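PDB 2A2L: unknown from Klebsiella pneumoniae, which is of unknown function but belongs to the HbpS-like family, named for haem-degrading proteins, and forms an assembly of eight chains. Local coordinates for residues Val9-Leu14 with Val39-Gly44; Gln18-Ala23 with Asp139-Leu144; Val33-Ser38 with Gln50-Ala55; Leu64-Ser69 with Ile102-Gly107. All coordinates share one frame; numbering follows the deposited sequence.

Interaction 1 (Val9-Leu14 with Val39-Gly44); sequences VQTITL and VVDRGG
The N-terminal strand 6-12 meets the turn of the hairpin between strands 36-41 and 46-51, where T11 touches D41 and R42. One hydrogen bond crosses the contact: R42 N donates to T11 OG1 at 3.0 Å, nearly straight at 166°. The hydroxyl reaches the turn because OG1 lies anti to the backbone N of T11 (chi1 -166°). The same OG1 touches R42 CB at 3.2 Å and holds a water, which also gives a weak bond to D41 OD2. D41 to G44 form a type I beta turn. D41 OD1 accepts from G43 N at 3.1 Å, which makes an Asx turn; the N-H comes from above the carboxylate plane. OD1 also takes N45 N, and OD2 forms a salt bridge with R51 of the third subunit.

The R42 chain is bent at chi2 and chi3 and runs back along strand 6-12. V9 lies over one face of its guanidinium, toward the rim, with CB 3.7 Å from R42 NH1. Nearer the backbone, R42 CG approaches Q10 O at 3.4 Å. The two strand segments are roughly antiparallel, at 152°, with axes 6.8 Å apart. They are not sheet partners of each other: I12 and V40 both bond by backbone to strand 116-123, and V9 to T11 pair with a strand of the second subunit. On the inner side I12 CG2 packs on V39 CG1 at 4.0 Å and on V40 O at 3.6 Å.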
loop_
_atom_site.group_PDB
_atom_site.type_symbol
_atom_site.label_atom_id
_atom_site.label_comp_id
_atom_site.label_asym_id
_atom_site.label_seq_id
_atom_site.Cartn_x
_atom_site.Cartn_y
_atom_site.Cartn_z
ATOM N N VAL A 9 -19.193 24.657 12.592
ATOM C CA VAL A 9 -19.126 23.371 13.297
ATOM C C VAL A 9 -18.152 23.412 14.464
ATOM O O VAL A 9 -17.160 24.153 14.454
ATOM C CB VAL A 9 -18.735 22.185 12.382
ATOM C CG1 VAL A 9 -19.904 21.769 11.529
ATOM C CG2 VAL A 9 -17.513 22.519 11.527
ATOM N N GLN A 10 -18.460 22.595 15.460
ATOM C CA GLN A 10 -17.629 22.418 16.627
ATOM C C GLN A 10 -16.684 21.213 16.505
ATOM O O GLN A 10 -17.085 20.135 16.086
ATOM C CB GLN A 10 -18.519 22.277 17.849
ATOM C CG GLN A 10 -17.924 22.890 19.089
ATOM C CD GLN A 10 -18.305 24.340 19.291
ATOM O OE1 GLN A 10 -17.696 25.043 20.109
ATOM N NE2 GLN A 10 -19.317 24.800 18.549
ATOM N N THR A 11 -15.422 21.439 16.860
ATOM C CA THR A 11 -14.412 20.401 16.939
ATOM C C THR A 11 -13.949 20.223 18.402
ATOM O O THR A 11 -13.872 21.189 19.160
ATOM C CB THR A 11 -13.228 20.693 15.950
ATOM O OG1 THR A 11 -12.398 19.524 15.790
ATOM C CG2 THR A 11 -12.377 21.886 16.395
ATOM N N ILE A 12 -13.672 18.992 18.808
ATOM C CA ILE A 12 -13.037 18.758 20.110
ATOM C C ILE A 12 -11.563 19.219 20.077
ATOM O O ILE A 12 -10.958 19.345 19.001
ATOM C CB ILE A 12 -13.222 17.270 20.622
ATOM C CG1 ILE A 12 -12.887 17.138 22.119
ATOM C CG2 ILE A 12 -12.440 16.268 19.778
ATOM C CD1 ILE A 12 -13.453 15.886 22.824
ATOM N N THR A 13 -11.013 19.490 21.257
ATOM C CA THR A 13 -9.702 20.089 21.405
ATOM C C THR A 13 -8.708 19.100 22.019
ATOM O O THR A 13 -9.087 18.058 22.559
ATOM C CB THR A 13 -9.761 21.339 22.322
ATOM O OG1 THR A 13 -10.317 20.971 23.596
ATOM C CG2 THR A 13 -10.598 22.461 21.672
ATOM N N LEU A 14 -7.433 19.445 21.933
ATOM C CA LEU A 14 -6.406 18.741 22.650
ATOM C C LEU A 14 -6.628 18.831 24.170
ATOM O O LEU A 14 -6.524 17.836 24.884
ATOM C CB LEU A 14 -5.040 19.305 22.257
ATOM C CG LEU A 14 -3.820 18.778 23.001
ATOM C CD1 LEU A 14 -3.775 17.262 22.934
ATOM C CD2 LEU A 14 -2.570 19.388 22.397
ATOM N N VAL A 39 -8.011 9.915 20.374
ATOM C CA VAL A 39 -9.052 10.907 20.115
ATOM C C VAL A 39 -8.760 11.566 18.793
ATOM O O VAL A 39 -7.644 12.010 18.549
ATOM C CB VAL A 39 -9.119 12.069 21.174
ATOM C CG1 VAL A 39 -10.321 13.008 20.866
ATOM C CG2 VAL A 39 -9.238 11.545 22.588
ATOM N N VAL A 40 -9.776 11.645 17.943
ATOM C CA VAL A 40 -9.672 12.394 16.694
ATOM C C VAL A 40 -10.520 13.652 16.797
ATOM O O VAL A 40 -11.546 13.668 17.493
ATOM C CB VAL A 40 -10.096 11.535 15.474
ATOM C CG1 VAL A 40 -9.078 10.386 15.257
ATOM C CG2 VAL A 40 -11.524 10.969 15.653
ATOM N N ASP A 41 -10.089 14.714 16.123
ATOM C CA ASP A 41 -10.945 15.897 16.009
ATOM C C ASP A 41 -12.116 15.710 15.018
ATOM O O ASP A 41 -12.313 14.609 14.470
ATOM C CB ASP A 41 -10.117 17.154 15.733
ATOM C CG ASP A 41 -9.576 17.231 14.310
ATOM O OD1 ASP A 41 -10.128 16.574 13.400
ATOM O OD2 ASP A 41 -8.619 18.012 14.093
ATOM N N ARG A 42 -12.871 16.787 14.796
ATOM C CA ARG A 42 -14.144 16.775 14.037
ATOM C C ARG A 42 -14.047 16.315 12.562
ATOM O O ARG A 42 -15.019 15.803 11.975
ATOM C CB ARG A 42 -14.747 18.179 14.114
ATOM C CG ARG A 42 -16.026 18.425 13.352
ATOM C CD ARG A 42 -15.772 19.016 11.973
ATOM N NE ARG A 42 -16.796 18.568 11.039
ATOM C CZ ARG A 42 -18.050 18.326 11.390
ATOM N NH1 ARG A 42 -18.442 18.505 12.639
ATOM N NH2 ARG A 42 -18.925 17.904 10.485
ATOM N N GLY A 43 -12.880 16.523 11.964
ATOM C CA GLY A 43 -12.609 15.995 10.625
ATOM C C GLY A 43 -12.065 14.575 10.603
ATOM O O GLY A 43 -11.755 14.051 9.548
ATOM N N GLY A 44 -11.951 13.948 11.760
ATOM C CA GLY A 44 -11.385 12.616 11.824
ATOM C C GLY A 44 -9.894 12.619 12.043
ATOM O O GLY A 44 -9.242 11.569 11.962
HETATM O O HOH W 1 -10.170 20.460 13.937
#

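Interaction 2 (Gln18-Ala23 with Asp139-Leu144); sequences QQMAAA and DCFSAL
C140 and M20 stand at the crossing of two helices, 14-30 and 127-143. Their segments here pass at 134° with axes 9.1 Å apart. No hydrogen bond crosses between them; the side chains that meet are mainly apolar. The close packing is around C140 and F141. C140 SG lies anti to its backbone N (chi1 163°), and this aims the sulfur at the first helix. It rests 3.8 Å from Q19 O and equally far from M20 N. On the next turn A23 CB meets C140 CB at 3.8 Å, methyl against methylene. M20 reaches further in. Its chain bends at chi3, and its methyl CE presses on F141 CB at 3.4 Å, with the two side chains side by side and pointing the same way.

The outer side is looser. Q19 is exposed, and its bent chain crosses L144 at about a right angle, with Q19 CG 3.9 Å from L144 CD2. M3 of the second subunit packs on both Q19 and L144. K5 of that subunit makes a cation-pi contact with the F141 ring and bonds to the carbonyls of F141 and L144.

Inward, M20 packs on V120 of strand 116-123, F37 of strand 36-41 and I12 of strand 6-12. F141 touches I117 and I12 and stacks edge-to-face with F112. The helix pair thus lies against the sheet through M20 and F141.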
loop_
_atom_site.group_PDB
_atom_site.type_symbol
_atom_site.label_atom_id
_atom_site.label_comp_id
_atom_site.label_asym_id
_atom_site.label_seq_id
_atom_site.Cartn_x
_atom_site.Cartn_y
_atom_site.Cartn_z
ATOM N N GLN A 18 -6.777 15.560 26.285
ATOM C CA GLN A 18 -5.773 15.296 27.306
ATOM C C GLN A 18 -6.393 14.859 28.625
ATOM O O GLN A 18 -5.874 13.975 29.297
ATOM C CB GLN A 18 -4.927 16.531 27.531
ATOM C CG GLN A 18 -3.718 16.583 26.665
ATOM C CD GLN A 18 -3.125 17.964 26.650
ATOM O OE1 GLN A 18 -3.782 18.936 27.018
ATOM N NE2 GLN A 18 -1.880 18.069 26.219
ATOM N N GLN A 19 -7.513 15.480 28.970
ATOM C CA GLN A 19 -8.217 15.203 30.201
ATOM C C GLN A 19 -8.876 13.831 30.189
ATOM O O GLN A 19 -8.744 13.085 31.157
ATOM C CB GLN A 19 -9.248 16.298 30.481
ATOM C CG GLN A 19 -8.652 17.692 30.662
ATOM C CD GLN A 19 -7.556 17.772 31.745
ATOM O OE1 GLN A 19 -7.814 17.577 32.943
ATOM N NE2 GLN A 19 -6.332 18.068 31.318
ATOM N N MET A 20 -9.568 13.491 29.097
ATOM C CA MET A 20 -10.124 12.127 28.912
ATOM C C MET A 20 -9.078 11.015 28.833
ATOM O O MET A 20 -9.378 9.860 29.118
ATOM C CB MET A 20 -11.019 12.030 27.685
ATOM C CG MET A 20 -11.912 13.226 27.417
ATOM S SD MET A 20 -12.397 13.246 25.675
ATOM C CE MET A 20 -13.870 12.375 25.833
ATOM N N ALA A 21 -7.859 11.358 28.450
ATOM C CA ALA A 21 -6.759 10.418 28.542
ATOM C C ALA A 21 -6.497 10.005 29.987
ATOM O O ALA A 21 -6.159 8.844 30.254
ATOM C CB ALA A 21 -5.498 10.990 27.893
ATOM N N ALA A 22 -6.658 10.942 30.923
ATOM C CA ALA A 22 -6.271 10.683 32.296
ATOM C C ALA A 22 -7.358 9.893 32.990
ATOM O O ALA A 22 -7.071 9.043 33.839
ATOM C CB ALA A 22 -5.984 11.976 33.042
ATOM N N ALA A 23 -8.602 10.175 32.619
ATOM C CA ALA A 23 -9.756 9.454 33.126
ATOM C C ALA A 23 -9.591 7.981 32.780
ATOM O O ALA A 23 -9.519 7.129 33.671
ATOM C CB ALA A 23 -11.038 10.005 32.502
ATOM N N ASP A 139 -17.989 10.464 29.583
ATOM C CA ASP A 139 -18.454 10.917 30.887
ATOM C C ASP A 139 -17.534 11.954 31.538
ATOM O O ASP A 139 -18.008 12.825 32.289
ATOM C CB ASP A 139 -18.605 9.719 31.826
ATOM C CG ASP A 139 -19.942 9.044 31.693
ATOM O OD1 ASP A 139 -20.857 9.657 31.104
ATOM O OD2 ASP A 139 -20.084 7.901 32.189
ATOM N N CYS A 140 -16.229 11.842 31.275
ATOM C CA CYS A 140 -15.265 12.862 31.692
ATOM C C CYS A 140 -15.509 14.135 30.882
ATOM O O CYS A 140 -15.601 15.235 31.446
ATOM C CB CYS A 140 -13.822 12.346 31.527
ATOM S SG CYS A 140 -12.453 13.582 31.522
ATOM N N PHE A 141 -15.656 13.970 29.565
ATOM C CA PHE A 141 -15.805 15.109 28.666
ATOM C C PHE A 141 -16.945 15.991 29.139
ATOM O O PHE A 141 -16.750 17.182 29.384
ATOM C CB PHE A 141 -16.037 14.669 27.212
ATOM C CG PHE A 141 -16.477 15.793 26.297
ATOM C CD1 PHE A 141 -15.567 16.749 25.864
ATOM C CD2 PHE A 141 -17.798 15.898 25.885
ATOM C CE1 PHE A 141 -15.964 17.783 25.037
ATOM C CE2 PHE A 141 -18.208 16.937 25.060
ATOM C CZ PHE A 141 -17.286 17.878 24.635
ATOM N N SER A 142 -18.125 15.398 29.291
ATOM C CA SER A 142 -19.340 16.171 29.504
ATOM C C SER A 142 -19.306 16.934 30.819
ATOM O O SER A 142 -20.012 17.924 30.980
ATOM C CB SER A 142 -20.577 15.274 29.431
ATOM O OG SER A 142 -20.396 14.075 30.149
ATOM N N ALA A 143 -18.454 16.477 31.737
ATOM C CA ALA A 143 -18.285 17.079 33.065
ATOM C C ALA A 143 -17.436 18.356 33.055
ATOM O O ALA A 143 -17.671 19.278 33.853
ATOM C CB ALA A 143 -17.682 16.051 34.032
ATOM N N LEU A 144 -16.451 18.394 32.156
ATOM C CA LEU A 144 -15.490 19.503 32.030
ATOM C C LEU A 144 -16.106 20.916 31.973
ATOM O O LEU A 144 -17.132 21.130 31.319
ATOM C CB LEU A 144 -14.596 19.277 30.798
ATOM C CG LEU A 144 -13.368 18.388 30.984
ATOM C CD1 LEU A 144 -13.003 17.653 29.696
ATOM C CD2 LEU A 144 -12.207 19.206 31.474
#

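Interaction 3 (Val33-Ser38 with Gln50-Ala55); sequences VAVVFS and QRMDEA
F37 and Q50 bond twice through their backbones. Q50 N donates to F37 O at 2.8 Å, and F37 N donates to Q50 O at 2.9 Å. A third bond, M52 N to V35 O at 3.2 Å, meets its oxygen from above the carbonyl plane. A water donates to both V35 O and Q50 O, so each of these oxygens has two donors. M52 adds a weak bond: V35 N points at SD from 3.3 Å.

This is the open end of the antiparallel hairpin of strands 36-41 and 46-51. F37 and Q50 are a hydrogen-bonded pair, V36 and R51 a non-hydrogen-bonded one. Beyond them M52 to A55 make a type I beta turn that carries the second segment back over A34.

V36 and R51 lie on one face of the sheet, where V36 CG2 touches R51 CG at 3.6 Å. The R51 chain then bends at chi3 and leads away to D41 of the third subunit, its salt-bridge partner. The sheet runs on into that subunit, where Q50 pairs antiparallel with one of its strands. M52 lies alongside V35, with CE 3.6 Å from V35 CG2. In the turn, A55 CB sits 3.3 Å from A34 O, and A34 CB touches E54 CB at 3.6 Å. F37 and Q50 turn to the other face, toward V24 and A21 of helix 14-30.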
loop_
_atom_site.group_PDB
_atom_site.type_symbol
_atom_site.label_atom_id
_atom_site.label_comp_id
_atom_site.label_asym_id
_atom_site.label_seq_id
_atom_site.Cartn_x
_atom_site.Cartn_y
_atom_site.Cartn_z
ATOM N N VAL A 33 -6.166 -3.281 33.620
ATOM C CA VAL A 33 -5.949 -3.461 32.197
ATOM C C VAL A 33 -5.090 -2.324 31.609
ATOM O O VAL A 33 -5.161 -1.191 32.054
ATOM C CB VAL A 33 -7.313 -3.737 31.430
ATOM C CG1 VAL A 33 -8.141 -2.467 31.230
ATOM C CG2 VAL A 33 -7.069 -4.441 30.083
ATOM N N ALA A 34 -4.273 -2.641 30.612
ATOM C CA ALA A 34 -3.480 -1.646 29.898
ATOM C C ALA A 34 -4.006 -1.428 28.483
ATOM O O ALA A 34 -4.046 -2.355 27.671
ATOM C CB ALA A 34 -2.046 -2.071 29.848
ATOM N N VAL A 35 -4.400 -0.194 28.184
ATOM C CA VAL A 35 -4.986 0.112 26.883
ATOM C C VAL A 35 -4.268 1.204 26.098
ATOM O O VAL A 35 -3.581 2.036 26.677
ATOM C CB VAL A 35 -6.488 0.426 26.990
ATOM C CG1 VAL A 35 -7.244 -0.747 27.618
ATOM C CG2 VAL A 35 -6.723 1.706 27.741
ATOM N N VAL A 36 -4.451 1.207 24.773
ATOM C CA VAL A 36 -4.316 2.438 23.973
ATOM C C VAL A 36 -5.587 3.319 23.956
ATOM O O VAL A 36 -6.692 2.807 23.834
ATOM C CB VAL A 36 -3.829 2.120 22.562
ATOM C CG1 VAL A 36 -3.283 3.377 21.842
ATOM C CG2 VAL A 36 -2.758 1.044 22.641
ATOM N N PHE A 37 -5.414 4.641 24.076
ATOM C CA PHE A 37 -6.513 5.610 23.943
ATOM C C PHE A 37 -6.216 6.553 22.801
ATOM O O PHE A 37 -5.090 7.057 22.667
ATOM C CB PHE A 37 -6.684 6.439 25.220
ATOM C CG PHE A 37 -7.841 7.435 25.176
ATOM C CD1 PHE A 37 -9.166 6.994 24.974
ATOM C CD2 PHE A 37 -7.610 8.805 25.381
ATOM C CE1 PHE A 37 -10.251 7.898 24.946
ATOM C CE2 PHE A 37 -8.682 9.742 25.369
ATOM C CZ PHE A 37 -10.011 9.287 25.156
ATOM N N SER A 38 -7.227 6.794 21.976
ATOM C CA SER A 38 -7.085 7.752 20.884
ATOM C C SER A 38 -8.252 8.691 20.860
ATOM O O SER A 38 -9.323 8.322 21.313
ATOM C CB SER A 38 -6.928 7.047 19.559
ATOM O OG SER A 38 -5.879 6.114 19.656
ATOM N N GLN A 50 -2.377 7.569 22.882
ATOM C CA GLN A 50 -1.634 7.292 24.103
ATOM C C GLN A 50 -1.653 5.824 24.523
ATOM O O GLN A 50 -2.719 5.265 24.803
ATOM C CB GLN A 50 -2.199 8.130 25.239
ATOM C CG GLN A 50 -1.525 7.885 26.547
ATOM C CD GLN A 50 -1.963 8.846 27.601
ATOM O OE1 GLN A 50 -1.554 10.005 27.587
ATOM N NE2 GLN A 50 -2.807 8.380 28.527
ATOM N N ARG A 51 -0.468 5.218 24.571
ATOM C CA ARG A 51 -0.336 3.788 24.830
ATOM C C ARG A 51 0.287 3.477 26.201
ATOM O O ARG A 51 1.434 3.824 26.478
ATOM C CB ARG A 51 0.411 3.060 23.704
ATOM C CG ARG A 51 0.568 1.563 23.987
ATOM C CD ARG A 51 1.161 0.763 22.832
ATOM N NE ARG A 51 2.630 0.801 22.812
ATOM C CZ ARG A 51 3.427 0.084 23.605
ATOM N NH1 ARG A 51 2.921 -0.749 24.511
ATOM N NH2 ARG A 51 4.745 0.194 23.491
ATOM N N MET A 52 -0.500 2.836 27.054
ATOM C CA MET A 52 0.030 2.251 28.267
ATOM C C MET A 52 1.124 1.213 27.982
ATOM O O MET A 52 1.078 0.475 26.983
ATOM C CB MET A 52 -1.094 1.650 29.113
ATOM C CG MET A 52 -1.937 2.710 29.818
ATOM S SD MET A 52 -3.491 2.109 30.435
ATOM C CE MET A 52 -4.565 3.398 29.997
ATOM N N ASP A 53 2.111 1.167 28.870
ATOM C CA ASP A 53 3.377 0.530 28.564
ATOM C C ASP A 53 3.249 -0.991 28.464
ATOM O O ASP A 53 4.091 -1.638 27.844
ATOM C CB ASP A 53 4.392 0.905 29.634
ATOM C CG ASP A 53 4.641 2.412 29.700
ATOM O OD1 ASP A 53 5.282 2.936 28.766
ATOM O OD2 ASP A 53 4.199 3.056 30.680
ATOM N N GLU A 54 2.199 -1.531 29.084
ATOM C CA GLU A 54 1.868 -2.958 29.085
ATOM C C GLU A 54 0.815 -3.319 28.018
ATOM O O GLU A 54 0.460 -4.493 27.887
ATOM C CB GLU A 54 1.256 -3.349 30.446
ATOM C CG GLU A 54 2.192 -3.333 31.679
ATOM C CD GLU A 54 3.504 -4.043 31.434
ATOM O OE1 GLU A 54 3.487 -5.286 31.290
ATOM O OE2 GLU A 54 4.550 -3.354 31.384
ATOM N N ALA A 55 0.299 -2.322 27.287
ATOM C CA ALA A 55 -0.699 -2.570 26.237
ATOM C C ALA A 55 -0.117 -3.204 24.955
ATOM O O ALA A 55 1.093 -3.104 24.684
ATOM C CB ALA A 55 -1.459 -1.295 25.917
HETATM O O HOH W 2 -4.297 5.101 27.235
#

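Interaction 4 (Leu64-Ser69 with Ile102-Gly107); sequences LNKAWS and IIFGGG
K66 NZ, reaching from helix 59-72 to the loop 102-107, is gripped by three groups. It donates to G105 O at 3.1 Å, forms a salt bridge with D130 of helix 127-143 and bonds to V122 O of strand 116-123. This probably keeps the buried amine charged. The long reach comes from a chain extended beyond CG. K66 CG touches I102 CG2 at 3.6 Å, and K66 CE lies 3.7 Å from F104 CE1, oblique to that ring. I102 CG2 sits over the centre of the F104 ring, 3.8 Å above its plane, so the isoleucine methyl lies against both the lysine chain and the aromatic face.

The loop passes along one side of the helix and leads into strand 107-111, an edge strand of the antiparallel sheet within the chain. Three glycines, G105 to G107, lie where the loop runs past K66. G106 has backbone angles (136°, -4°) suited to glycine, and its missing side chain lets K66 NZ pass close by. G107 CA packs 3.7 Å from K66 O.

At the start of the segment, I102 N donates to S69 OG at 2.9 Å. I102 CG1 packs on N65 CB at 3.7 Å. N65 OD1 takes R100 NE, which ties the preceding chain to the same helix. T96 of the fourth subunit packs on I102, and S89 of that subunit on F104.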
loop_
_atom_site.group_PDB
_atom_site.type_symbol
_atom_site.label_atom_id
_atom_site.label_comp_id
_atom_site.label_asym_id
_atom_site.label_seq_id
_atom_site.Cartn_x
_atom_site.Cartn_y
_atom_site.Cartn_z
ATOM N N LEU A 64 -6.798 4.096 17.248
ATOM C CA LEU A 64 -6.997 5.211 16.290
ATOM C C LEU A 64 -8.168 4.976 15.344
ATOM O O LEU A 64 -9.062 5.803 15.216
ATOM C CB LEU A 64 -5.716 5.509 15.495
ATOM C CG LEU A 64 -5.730 6.735 14.573
ATOM C CD1 LEU A 64 -5.937 8.012 15.378
ATOM C CD2 LEU A 64 -4.478 6.835 13.667
ATOM N N ASN A 65 -8.200 3.836 14.689
ATOM C CA ASN A 65 -9.262 3.630 13.704
ATOM C C ASN A 65 -10.655 3.461 14.258
ATOM O O ASN A 65 -11.623 3.762 13.575
ATOM C CB ASN A 65 -8.909 2.505 12.759
ATOM C CG ASN A 65 -7.668 2.796 12.005
ATOM O OD1 ASN A 65 -7.440 3.940 11.562
ATOM N ND2 ASN A 65 -6.831 1.789 11.864
ATOM N N LYS A 66 -10.747 2.985 15.493
ATOM C CA LYS A 66 -12.012 3.000 16.211
ATOM C C LYS A 66 -12.484 4.419 16.375
ATOM O O LYS A 66 -13.658 4.670 16.231
ATOM C CB LYS A 66 -11.901 2.320 17.580
ATOM C CG LYS A 66 -11.796 0.805 17.510
ATOM C CD LYS A 66 -11.485 0.210 18.874
ATOM C CE LYS A 66 -11.821 -1.276 18.956
ATOM N NZ LYS A 66 -11.471 -1.783 20.319
ATOM N N ALA A 67 -11.573 5.353 16.651
ATOM C CA ALA A 67 -11.981 6.749 16.823
ATOM C C ALA A 67 -12.428 7.295 15.467
ATOM O O ALA A 67 -13.513 7.874 15.336
ATOM C CB ALA A 67 -10.846 7.605 17.422
ATOM N N TRP A 68 -11.589 7.090 14.459
ATOM C CA TRP A 68 -11.893 7.546 13.118
ATOM C C TRP A 68 -13.174 6.920 12.584
ATOM O O TRP A 68 -13.925 7.592 11.877
ATOM C CB TRP A 68 -10.710 7.328 12.177
ATOM C CG TRP A 68 -10.990 7.751 10.768
ATOM C CD1 TRP A 68 -10.738 8.981 10.202
ATOM C CD2 TRP A 68 -11.570 6.947 9.738
ATOM N NE1 TRP A 68 -11.134 8.985 8.892
ATOM C CE2 TRP A 68 -11.658 7.755 8.579
ATOM C CE3 TRP A 68 -12.072 5.636 9.692
ATOM C CZ2 TRP A 68 -12.201 7.289 7.379
ATOM C CZ3 TRP A 68 -12.623 5.177 8.499
ATOM C CH2 TRP A 68 -12.677 6.004 7.355
ATOM N N SER A 69 -13.429 5.657 12.929
ATOM C CA SER A 69 -14.674 4.997 12.546
ATOM C C SER A 69 -15.884 5.569 13.276
ATOM O O SER A 69 -16.913 5.851 12.670
ATOM C CB SER A 69 -14.588 3.491 12.794
ATOM O OG SER A 69 -13.728 2.859 11.870
ATOM N N ILE A 102 -13.546 -0.028 11.937
ATOM C CA ILE A 102 -13.549 -1.049 12.977
ATOM C C ILE A 102 -14.955 -1.451 13.338
ATOM O O ILE A 102 -15.858 -0.619 13.319
ATOM C CB ILE A 102 -12.734 -0.653 14.217
ATOM C CG1 ILE A 102 -11.348 -0.133 13.810
ATOM C CG2 ILE A 102 -12.551 -1.857 15.133
ATOM C CD1 ILE A 102 -10.506 -1.188 13.132
ATOM N N ILE A 103 -15.153 -2.739 13.616
ATOM C CA ILE A 103 -16.497 -3.318 13.627
ATOM C C ILE A 103 -16.763 -4.057 14.927
ATOM O O ILE A 103 -17.711 -4.829 15.031
ATOM C CB ILE A 103 -16.745 -4.274 12.411
ATOM C CG1 ILE A 103 -15.652 -5.346 12.324
ATOM C CG2 ILE A 103 -16.868 -3.473 11.126
ATOM C CD1 ILE A 103 -15.997 -6.521 11.468
ATOM N N PHE A 104 -15.916 -3.830 15.919
ATOM C CA PHE A 104 -16.232 -4.243 17.282
ATOM C C PHE A 104 -16.110 -3.044 18.205
ATOM O O PHE A 104 -15.423 -2.063 17.877
ATOM C CB PHE A 104 -15.376 -5.432 17.748
ATOM C CG PHE A 104 -13.946 -5.375 17.286
ATOM C CD1 PHE A 104 -12.966 -4.746 18.062
ATOM C CD2 PHE A 104 -13.571 -5.942 16.080
ATOM C CE1 PHE A 104 -11.649 -4.685 17.623
ATOM C CE2 PHE A 104 -12.254 -5.871 15.630
ATOM C CZ PHE A 104 -11.291 -5.248 16.410
ATOM N N GLY A 105 -16.802 -3.123 19.342
ATOM C CA GLY A 105 -16.913 -2.014 20.268
ATOM C C GLY A 105 -15.575 -1.456 20.706
ATOM O O GLY A 105 -14.553 -2.150 20.660
ATOM N N GLY A 106 -15.580 -0.195 21.121
ATOM C CA GLY A 106 -14.384 0.422 21.658
ATOM C C GLY A 106 -14.167 1.822 21.134
ATOM O O GLY A 106 -13.223 2.496 21.542
ATOM N N GLY A 107 -15.043 2.251 20.219
ATOM C CA GLY A 107 -14.926 3.544 19.565
ATOM C C GLY A 107 -16.236 4.254 19.757
ATOM O O GLY A 107 -17.278 3.677 19.486
#

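Strand 36-41 links interactions 1 and 3, whose centres lie 21 Å apart: its first half pairs in the hairpin of 3, its last residues enter 1. Interaction 2 sits beside both. I12 CD1 packs on F141 and M20, and F37 reaches A21; helices 14-30 and 127-143 share that side of the sheet. V40 and S38 touch helix 59-72 of interaction 4. The nearest atoms of 2 and 4 are about 10 Å apart. Along the chain, 3 and 4 are nested within the loop closed by 2, while 1 crosses 2 and 3 and closes before 4 opens. Both 1 and 3 reach the third subunit, so the hairpin is part of a subunit interface.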